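Local coordinates for succinate--CoA ligase subunit alpha (Campylobacter jejuni, PDB 6MEL), which forms the alpha subunit of a ligase and joins a Rossmann-like CoA-binding domain to a flavodoxin-like domain of the CoA-ligase family, at residues I12-T17 against D55-A60; G140-K145 against E160-V165; L191-Q196 against A219-E224. All blocks are in the same frame, centred on the assembly; numbering follows the deposited sequence.

Overall arrangement
The three contacts follow one another along the chain without overlapping and sample both alpha/beta halves of the subunit. Interaction 1 belongs to the N-terminal Rossmann-like unit, where strand 10-14 meets helix 57-64. Interactions 2 and 3 involve helices packed on the second sheet: helix 156-167 receives the 140-145 turn, and helices 188-197 and 214-225 lie alongside each other. The centre of interaction 1 is about 30 Å from that of interaction 2 and about 34 Å from that of interaction 3, across the chain's centre from the latter. The centres of interactions 2 and 3 are about 22 Å apart, both in the other alpha/beta unit, and interaction 2 also borders the partner protein chain.

Interaction 1 (I12-T17 against D55-A60); sequences IVQGFT and DTVADA
I12 places CG1 between its backbone N and carbonyl carbon (chi1 52°), and an extended chi2 carries CD1 onward to V57, whose CG1 lies anti to its own N (chi1 178°). The I12 CD1 and V57 CG1 methyls meet at 3.8 Å, with the two side chains crossing at about a right angle. The other I12 branch, CG2, reaches A60 CB at 4.2 Å, one helical turn further on. V57 also faces Q14: its CG2 methyl sits over the face of the carboxamide, 3.5 Å from both Q14 CD and Q14 NE2. This is a strand-to-helix contact of a Rossmann-like domain. Helix 57-64 forms the crossover from strand 51-54 to strand 68-71 and passes over the two intervening parallel strands, 34-39 and 10-14; V57 and A60 also touch I39 on the former. The buried amide of Q14 is satisfied at both ends, OE1 by the hydroxyl of S69 and NE2 by the carbonyl of S81, which should restrain its rotation beneath the valine. Where the helix starts, T56 is the N-cap, its OG1 accepting a bond from D59 N (3.1 Å), while V57 N is bound by the carboxylate of E84.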
loop_
_atom_site.group_PDB
_atom_site.type_symbol
_atom_site.label_atom_id
_atom_site.label_comp_id
_atom_site.label_asym_id
_atom_site.label_seq_id
_atom_site.Cartn_x
_atom_site.Cartn_y
_atom_site.Cartn_z
ATOM N N ILE A 12 6.336 25.928 8.588
ATOM C CA ILE A 12 7.717 25.528 8.525
ATOM C C ILE A 12 7.827 24.266 7.683
ATOM O O ILE A 12 6.885 23.448 7.611
ATOM C CB ILE A 12 8.314 25.303 9.916
ATOM C CG1 ILE A 12 7.451 24.357 10.739
ATOM C CG2 ILE A 12 8.524 26.626 10.622
ATOM C CD1 ILE A 12 8.119 23.916 12.016
ATOM N N VAL A 13 9.007 24.074 7.105
ATOM C CA VAL A 13 9.267 22.914 6.257
ATOM C C VAL A 13 10.313 22.048 6.960
ATOM O O VAL A 13 11.401 22.498 7.251
ATOM C CB VAL A 13 9.750 23.366 4.872
ATOM C CG1 VAL A 13 10.040 22.191 3.976
ATOM C CG2 VAL A 13 8.775 24.339 4.212
ATOM N N GLN A 14 9.975 20.783 7.219
ATOM C CA GLN A 14 10.961 19.826 7.713
ATOM C C GLN A 14 11.578 19.166 6.472
ATOM O O GLN A 14 10.863 18.747 5.548
ATOM C CB GLN A 14 10.330 18.862 8.716
ATOM C CG GLN A 14 9.907 19.512 10.027
ATOM C CD GLN A 14 9.047 18.632 10.893
ATOM O OE1 GLN A 14 7.868 18.914 11.104
ATOM N NE2 GLN A 14 9.644 17.559 11.407
ATOM N N GLY A 15 12.915 19.132 6.430
ATOM C CA GLY A 15 13.659 18.696 5.242
ATOM C C GLY A 15 13.780 19.817 4.205
ATOM O O GLY A 15 13.857 19.575 3.004
ATOM N N PHE A 16 13.948 21.041 4.704
ATOM C CA PHE A 16 13.841 22.261 3.932
ATOM C C PHE A 16 14.936 22.381 2.863
ATOM O O PHE A 16 14.679 22.970 1.853
ATOM C CB PHE A 16 13.917 23.446 4.892
ATOM C CG PHE A 16 13.600 24.818 4.362
ATOM C CD1 PHE A 16 12.660 25.028 3.377
ATOM C CD2 PHE A 16 14.201 25.927 4.941
ATOM C CE1 PHE A 16 12.335 26.309 2.959
ATOM C CE2 PHE A 16 13.873 27.207 4.529
ATOM C CZ PHE A 16 12.950 27.396 3.532
ATOM N N THR A 17 16.146 21.855 3.091
ATOM C CA THR A 17 17.249 22.139 2.171
ATOM C C THR A 17 17.437 21.013 1.166
ATOM O O THR A 17 18.238 21.150 0.313
ATOM C CB THR A 17 18.591 22.419 2.864
ATOM O OG1 THR A 17 18.946 21.324 3.697
ATOM C CG2 THR A 17 18.559 23.687 3.675
ATOM N N ASP A 55 17.994 23.882 13.279
ATOM C CA ASP A 55 18.408 22.495 13.467
ATOM C C ASP A 55 17.230 21.606 13.877
ATOM O O ASP A 55 17.301 20.420 13.652
ATOM C CB ASP A 55 19.512 22.368 14.512
ATOM C CG ASP A 55 20.830 22.978 14.051
ATOM O OD1 ASP A 55 21.244 22.740 12.897
ATOM O OD2 ASP A 55 21.385 23.707 14.823
ATOM N N THR A 56 16.251 22.185 14.589
ATOM C CA THR A 56 15.209 21.463 15.283
ATOM C C THR A 56 13.883 22.196 15.077
ATOM O O THR A 56 13.838 23.451 14.929
ATOM C CB THR A 56 15.494 21.329 16.787
ATOM O OG1 THR A 56 15.389 22.618 17.381
ATOM C CG2 THR A 56 16.869 20.774 17.078
ATOM N N VAL A 57 12.791 21.428 15.086
ATOM C CA VAL A 57 11.476 22.042 15.017
ATOM C C VAL A 57 11.274 22.949 16.240
ATOM O O VAL A 57 10.622 23.983 16.141
ATOM C CB VAL A 57 10.344 20.993 14.920
ATOM C CG1 VAL A 57 8.982 21.644 14.888
ATOM C CG2 VAL A 57 10.525 20.095 13.693
ATOM N N ALA A 58 11.766 22.527 17.411
ATOM C CA ALA A 58 11.542 23.299 18.647
ATOM C C ALA A 58 12.121 24.716 18.508
ATOM O O ALA A 58 11.452 25.666 18.878
ATOM C CB ALA A 58 12.138 22.595 19.843
ATOM N N ASP A 59 13.328 24.836 17.944
ATOM C CA ASP A 59 13.976 26.166 17.680
ATOM C C ASP A 59 13.149 26.986 16.689
ATOM O O ASP A 59 12.928 28.175 16.892
ATOM C CB ASP A 59 15.390 26.011 17.117
ATOM C CG ASP A 59 16.437 25.542 18.124
ATOM O OD1 ASP A 59 16.147 25.584 19.311
ATOM O OD2 ASP A 59 17.541 25.136 17.700
ATOM N N ALA A 60 12.639 26.331 15.639
ATOM C CA ALA A 60 11.856 27.006 14.628
ATOM C C ALA A 60 10.552 27.543 15.224
ATOM O O ALA A 60 10.129 28.666 14.915
ATOM C CB ALA A 60 11.561 26.074 13.478
#

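Interaction 2 (G140-K145 against E160-V165); sequences GFIFKK and EAANQV
The helix of a beta-alpha-beta unit in the CoA-ligase half of the chain, helix 156-167 between the adjacent parallel strands 148-152 and 172-177, is flanked here by I142 and F143, which close a short 3-10 turn in the loop ahead of strand 148-152. The pivot is A162. A162 CB approaches the F143 ring obliquely, 3.6 Å from F143 CE1. The F143 side chain sets out away from the helix, with CG beside the backbone N (chi1 -67°); the ring then carries its CD1-CE1-CZ side back to the methyl. I172 and A175 of strand 172-177 pack against the same phenylalanine. From the turn, I142 CG2 also touches A162 CB, at 4.1 Å, while I142 CD1 lies 4.2 Å from N163 OD1, the isoleucine running crosswise to the asparagine. Another protein chain borders this contact: a basic side chain of that chain forms a salt bridge with E160 OE1, and an aromatic one packs on I142. Polar contact between turn and helix passes through a water, which donates to I142 O at 2.8 Å; its leg to N163 OD1 is, at 2.5 Å, too short to be taken as certain.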
loop_
_atom_site.group_PDB
_atom_site.type_symbol
_atom_site.label_atom_id
_atom_site.label_comp_id
_atom_site.label_asym_id
_atom_site.label_seq_id
_atom_site.Cartn_x
_atom_site.Cartn_y
_atom_site.Cartn_z
ATOM N N GLY A 140 -0.478 24.180 -8.610
ATOM C CA GLY A 140 -1.340 25.248 -8.088
ATOM C C GLY A 140 -2.380 25.742 -9.087
ATOM O O GLY A 140 -3.541 26.010 -8.730
ATOM N N PHE A 141 -1.995 25.831 -10.353
ATOM C CA PHE A 141 -2.815 26.550 -11.333
ATOM C C PHE A 141 -4.065 25.717 -11.703
ATOM O O PHE A 141 -5.033 26.251 -12.161
ATOM C CB PHE A 141 -1.957 26.926 -12.538
ATOM C CG PHE A 141 -1.767 25.745 -13.467
ATOM C CD1 PHE A 141 -0.719 24.835 -13.273
ATOM C CD2 PHE A 141 -2.685 25.488 -14.489
ATOM C CE1 PHE A 141 -0.549 23.761 -14.130
ATOM C CE2 PHE A 141 -2.520 24.391 -15.332
ATOM C CZ PHE A 141 -1.459 23.526 -15.136
ATOM N N ILE A 142 -4.065 24.402 -11.470
ATOM C CA ILE A 142 -5.237 23.579 -11.734
ATOM C C ILE A 142 -6.388 23.984 -10.808
ATOM O O ILE A 142 -7.587 23.843 -11.152
ATOM C CB ILE A 142 -4.847 22.101 -11.536
ATOM C CG1 ILE A 142 -3.795 21.659 -12.548
ATOM C CG2 ILE A 142 -6.079 21.208 -11.556
ATOM C CD1 ILE A 142 -4.271 21.756 -13.989
ATOM N N PHE A 143 -6.040 24.448 -9.600
ATOM C CA PHE A 143 -7.001 24.734 -8.536
ATOM C C PHE A 143 -7.485 26.184 -8.650
ATOM O O PHE A 143 -6.852 27.088 -8.124
ATOM C CB PHE A 143 -6.399 24.412 -7.168
ATOM C CG PHE A 143 -6.171 22.933 -6.999
ATOM C CD1 PHE A 143 -7.153 22.127 -6.455
ATOM C CD2 PHE A 143 -5.028 22.331 -7.514
ATOM C CE1 PHE A 143 -6.975 20.753 -6.377
ATOM C CE2 PHE A 143 -4.825 20.967 -7.376
ATOM C CZ PHE A 143 -5.817 20.177 -6.842
ATOM N N LYS A 144 -8.603 26.377 -9.358
ATOM C CA LYS A 144 -9.288 27.664 -9.423
ATOM C C LYS A 144 -10.323 27.719 -8.312
ATOM O O LYS A 144 -10.986 26.744 -8.028
ATOM C CB LYS A 144 -9.985 27.879 -10.769
ATOM C CG LYS A 144 -9.048 27.937 -11.966
ATOM C CD LYS A 144 -7.900 28.928 -11.804
ATOM C CE LYS A 144 -7.032 29.077 -13.037
ATOM N NZ LYS A 144 -5.624 29.299 -12.625
ATOM N N LYS A 145 -10.468 28.884 -7.712
ATOM C CA LYS A 145 -11.303 29.037 -6.519
ATOM C C LYS A 145 -12.760 28.732 -6.857
ATOM O O LYS A 145 -13.246 29.128 -7.911
ATOM C CB LYS A 145 -11.178 30.445 -5.952
ATOM C CG LYS A 145 -11.859 30.664 -4.614
ATOM C CD LYS A 145 -11.762 32.107 -4.143
ATOM C CE LYS A 145 -12.048 32.270 -2.665
ATOM N NZ LYS A 145 -10.882 31.814 -1.867
ATOM N N GLU A 160 -6.964 15.443 -11.756
ATOM C CA GLU A 160 -7.924 15.076 -12.794
ATOM C C GLU A 160 -9.332 15.498 -12.339
ATOM O O GLU A 160 -10.087 16.086 -13.121
ATOM C CB GLU A 160 -7.858 13.578 -13.091
ATOM C CG GLU A 160 -8.929 13.051 -14.021
ATOM C CD GLU A 160 -8.963 13.661 -15.412
ATOM O OE1 GLU A 160 -7.877 13.990 -15.930
ATOM O OE2 GLU A 160 -10.091 13.844 -15.968
ATOM N N ALA A 161 -9.712 15.172 -11.097
ATOM C CA ALA A 161 -11.062 15.515 -10.578
ATOM C C ALA A 161 -11.217 17.039 -10.492
ATOM O O ALA A 161 -12.224 17.601 -10.968
ATOM C CB ALA A 161 -11.305 14.854 -9.249
ATOM N N ALA A 162 -10.196 17.705 -9.938
ATOM C CA ALA A 162 -10.239 19.144 -9.776
ATOM C C ALA A 162 -10.429 19.802 -11.144
ATOM O O ALA A 162 -11.240 20.707 -11.318
ATOM C CB ALA A 162 -8.999 19.648 -9.079
ATOM N N ASN A 163 -9.697 19.297 -12.133
ATOM C CA ASN A 163 -9.730 19.871 -13.455
ATOM C C ASN A 163 -11.123 19.685 -14.066
ATOM O O ASN A 163 -11.633 20.620 -14.759
ATOM C CB ASN A 163 -8.614 19.302 -14.335
ATOM C CG ASN A 163 -8.290 20.188 -15.508
ATOM O OD1 ASN A 163 -8.217 21.401 -15.339
ATOM N ND2 ASN A 163 -8.155 19.593 -16.681
ATOM N N GLN A 164 -11.734 18.499 -13.878
ATOM C CA GLN A 164 -13.085 18.269 -14.393
ATOM C C GLN A 164 -14.067 19.282 -13.754
ATOM O O GLN A 164 -15.042 19.771 -14.377
ATOM C CB GLN A 164 -13.555 16.844 -14.132
ATOM C CG GLN A 164 -12.857 15.775 -14.965
ATOM C CD GLN A 164 -13.345 14.419 -14.513
ATOM O OE1 GLN A 164 -14.428 14.328 -13.952
ATOM N NE2 GLN A 164 -12.560 13.366 -14.731
ATOM N N VAL A 165 -13.863 19.582 -12.479
ATOM C CA VAL A 165 -14.793 20.456 -11.806
ATOM C C VAL A 165 -14.619 21.885 -12.349
ATOM O O VAL A 165 -15.614 22.595 -12.538
ATOM C CB VAL A 165 -14.594 20.385 -10.287
ATOM C CG1 VAL A 165 -15.299 21.530 -9.580
ATOM C CG2 VAL A 165 -15.030 19.035 -9.733
HETATM O O HOH W 1 -8.307 23.376 -13.787
#

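Interaction 3 (L191-Q196 against A219-E224); sequences LLSEFQ and AKFIKE
L192, F221 and I222 carry most of this meeting of two helices, and L192 is the residue with the most surface buried. Its CG is anti to the carbonyl carbon (chi1 -73°), which directs the leucine across to the other helix, where L192 CD1 lies 3.6 Å from I222 CG1 and 3.8 Å from I222 CD1. I222 does not start straight at its partner; its CG1 branch bends back toward the neighbouring helix, so that leucine and isoleucine meet branch to branch at a slant. Below them the pair rests on the sheet, L192 against I151 and I204, and I222 against M206. F221 takes up the more open flank. With CG anti to its backbone N (chi1 175°), the ring reaches toward the other helix and offers its rim there: S193 OG lies in the ring plane at the edge, 3.4 Å from F221 CZ, and L192 CB is near the same edge, a looser 4.5 Å from F221 CE2. The serine hydroxyl is hydrogen-bonded to the carbonyl of K189, one turn back in its own helix. No hydrogen bond links the two segments. Their axes run nearly parallel, 21° apart and 11.4 Å at closest approach, as two neighbouring helices on one face of the parallel part of a mixed sheet, whose strands 172-177, 148-152, 203-209, 230-235 and 272-273 follow the 2-1-3-4-5 order of the flavodoxin-like fold.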
loop_
_atom_site.group_PDB
_atom_site.type_symbol
_atom_site.label_atom_id
_atom_site.label_comp_id
_atom_site.label_asym_id
_atom_site.label_seq_id
_atom_site.Cartn_x
_atom_site.Cartn_y
_atom_site.Cartn_z
ATOM N N LEU A 191 -12.669 15.636 7.784
ATOM C CA LEU A 191 -12.635 16.656 6.769
ATOM C C LEU A 191 -14.042 16.975 6.256
ATOM O O LEU A 191 -14.344 18.132 5.946
ATOM C CB LEU A 191 -11.692 16.218 5.649
ATOM C CG LEU A 191 -10.228 16.140 6.080
ATOM C CD1 LEU A 191 -9.357 15.614 4.959
ATOM C CD2 LEU A 191 -9.734 17.500 6.503
ATOM N N LEU A 192 -14.913 15.974 6.158
ATOM C CA LEU A 192 -16.323 16.245 5.786
ATOM C C LEU A 192 -16.969 17.164 6.836
ATOM O O LEU A 192 -17.676 18.108 6.461
ATOM C CB LEU A 192 -17.112 14.947 5.644
ATOM C CG LEU A 192 -16.826 14.094 4.421
ATOM C CD1 LEU A 192 -17.331 12.689 4.631
ATOM C CD2 LEU A 192 -17.462 14.670 3.170
ATOM N N SER A 193 -16.671 16.952 8.129
ATOM C CA SER A 193 -17.183 17.858 9.186
ATOM C C SER A 193 -16.658 19.282 9.015
ATOM O O SER A 193 -17.401 20.217 9.224
ATOM C CB SER A 193 -16.855 17.387 10.576
ATOM O OG SER A 193 -17.321 16.067 10.738
ATOM N N GLU A 194 -15.359 19.447 8.722
ATOM C CA GLU A 194 -14.815 20.788 8.443
ATOM C C GLU A 194 -15.567 21.446 7.278
ATOM O O GLU A 194 -15.887 22.624 7.357
ATOM C CB GLU A 194 -13.323 20.732 8.118
ATOM C CG GLU A 194 -12.485 20.439 9.342
ATOM C CD GLU A 194 -12.262 21.632 10.263
ATOM O OE1 GLU A 194 -12.480 22.810 9.850
ATOM O OE2 GLU A 194 -11.827 21.380 11.363
ATOM N N PHE A 195 -15.788 20.697 6.197
ATOM C CA PHE A 195 -16.419 21.241 4.975
ATOM C C PHE A 195 -17.893 21.610 5.243
ATOM O O PHE A 195 -18.412 22.565 4.696
ATOM C CB PHE A 195 -16.306 20.277 3.791
ATOM C CG PHE A 195 -14.971 20.280 3.079
ATOM C CD1 PHE A 195 -14.432 21.460 2.583
ATOM C CD2 PHE A 195 -14.250 19.121 2.911
ATOM C CE1 PHE A 195 -13.212 21.466 1.930
ATOM C CE2 PHE A 195 -13.032 19.130 2.245
ATOM C CZ PHE A 195 -12.507 20.299 1.775
ATOM N N GLN A 196 -18.557 20.842 6.089
ATOM C CA GLN A 196 -19.943 21.081 6.440
ATOM C C GLN A 196 -20.048 22.433 7.168
ATOM O O GLN A 196 -20.985 23.159 6.951
ATOM C CB GLN A 196 -20.458 19.932 7.309
ATOM C CG GLN A 196 -21.889 20.101 7.830
ATOM C CD GLN A 196 -22.894 20.066 6.702
ATOM O OE1 GLN A 196 -22.846 19.209 5.826
ATOM N NE2 GLN A 196 -23.806 21.023 6.695
ATOM N N ALA A 219 -19.967 6.326 4.941
ATOM C CA ALA A 219 -21.273 6.398 4.282
ATOM C C ALA A 219 -22.379 6.706 5.312
ATOM O O ALA A 219 -23.139 7.652 5.180
ATOM C CB ALA A 219 -21.535 5.132 3.549
ATOM N N LYS A 220 -22.407 5.938 6.390
ATOM C CA LYS A 220 -23.388 6.134 7.428
ATOM C C LYS A 220 -23.167 7.485 8.104
ATOM O O LYS A 220 -24.109 8.213 8.374
ATOM C CB LYS A 220 -23.259 5.039 8.474
ATOM C CG LYS A 220 -24.343 5.095 9.533
ATOM C CD LYS A 220 -23.964 4.281 10.716
ATOM C CE LYS A 220 -25.028 3.266 11.043
ATOM N NZ LYS A 220 -24.950 2.969 12.489
ATOM N N PHE A 221 -21.897 7.804 8.359
ATOM C CA PHE A 221 -21.540 9.052 8.933
ATOM C C PHE A 221 -22.113 10.209 8.099
ATOM O O PHE A 221 -22.594 11.181 8.670
ATOM C CB PHE A 221 -20.029 9.152 9.091
ATOM C CG PHE A 221 -19.568 10.494 9.578
ATOM C CD1 PHE A 221 -19.468 10.749 10.940
ATOM C CD2 PHE A 221 -19.301 11.519 8.685
ATOM C CE1 PHE A 221 -19.077 12.006 11.388
ATOM C CE2 PHE A 221 -18.910 12.773 9.135
ATOM C CZ PHE A 221 -18.790 13.006 10.484
ATOM N N ILE A 222 -21.971 10.157 6.770
ATOM C CA ILE A 222 -22.498 11.206 5.879
ATOM C C ILE A 222 -24.027 11.339 6.078
ATOM O O ILE A 222 -24.561 12.436 6.312
ATOM C CB ILE A 222 -22.090 10.941 4.416
ATOM C CG1 ILE A 222 -20.608 11.268 4.201
ATOM C CG2 ILE A 222 -22.961 11.731 3.445
ATOM C CD1 ILE A 222 -19.992 10.524 3.050
ATOM N N LYS A 223 -24.730 10.211 6.006
ATOM C CA LYS A 223 -26.171 10.213 6.161
ATOM C C LYS A 223 -26.572 10.934 7.452
ATOM O O LYS A 223 -27.442 11.737 7.438
ATOM C CB LYS A 223 -26.689 8.774 6.197
ATOM C CG LYS A 223 -28.206 8.650 6.320
ATOM C CD LYS A 223 -28.907 9.211 5.116
ATOM C CE LYS A 223 -30.357 8.776 5.079
ATOM N NZ LYS A 223 -31.197 9.817 4.449
ATOM N N GLU A 224 -25.885 10.634 8.553
ATOM C CA GLU A 224 -26.236 11.119 9.858
ATOM C C GLU A 224 -25.718 12.538 10.118
ATOM O O GLU A 224 -26.262 13.201 10.965
ATOM C CB GLU A 224 -25.759 10.139 10.931
ATOM C CG GLU A 224 -26.701 8.952 11.064
ATOM C CD GLU A 224 -26.182 7.730 11.811
ATOM O OE1 GLU A 224 -25.163 7.847 12.512
ATOM O OE2 GLU A 224 -26.804 6.648 11.681
#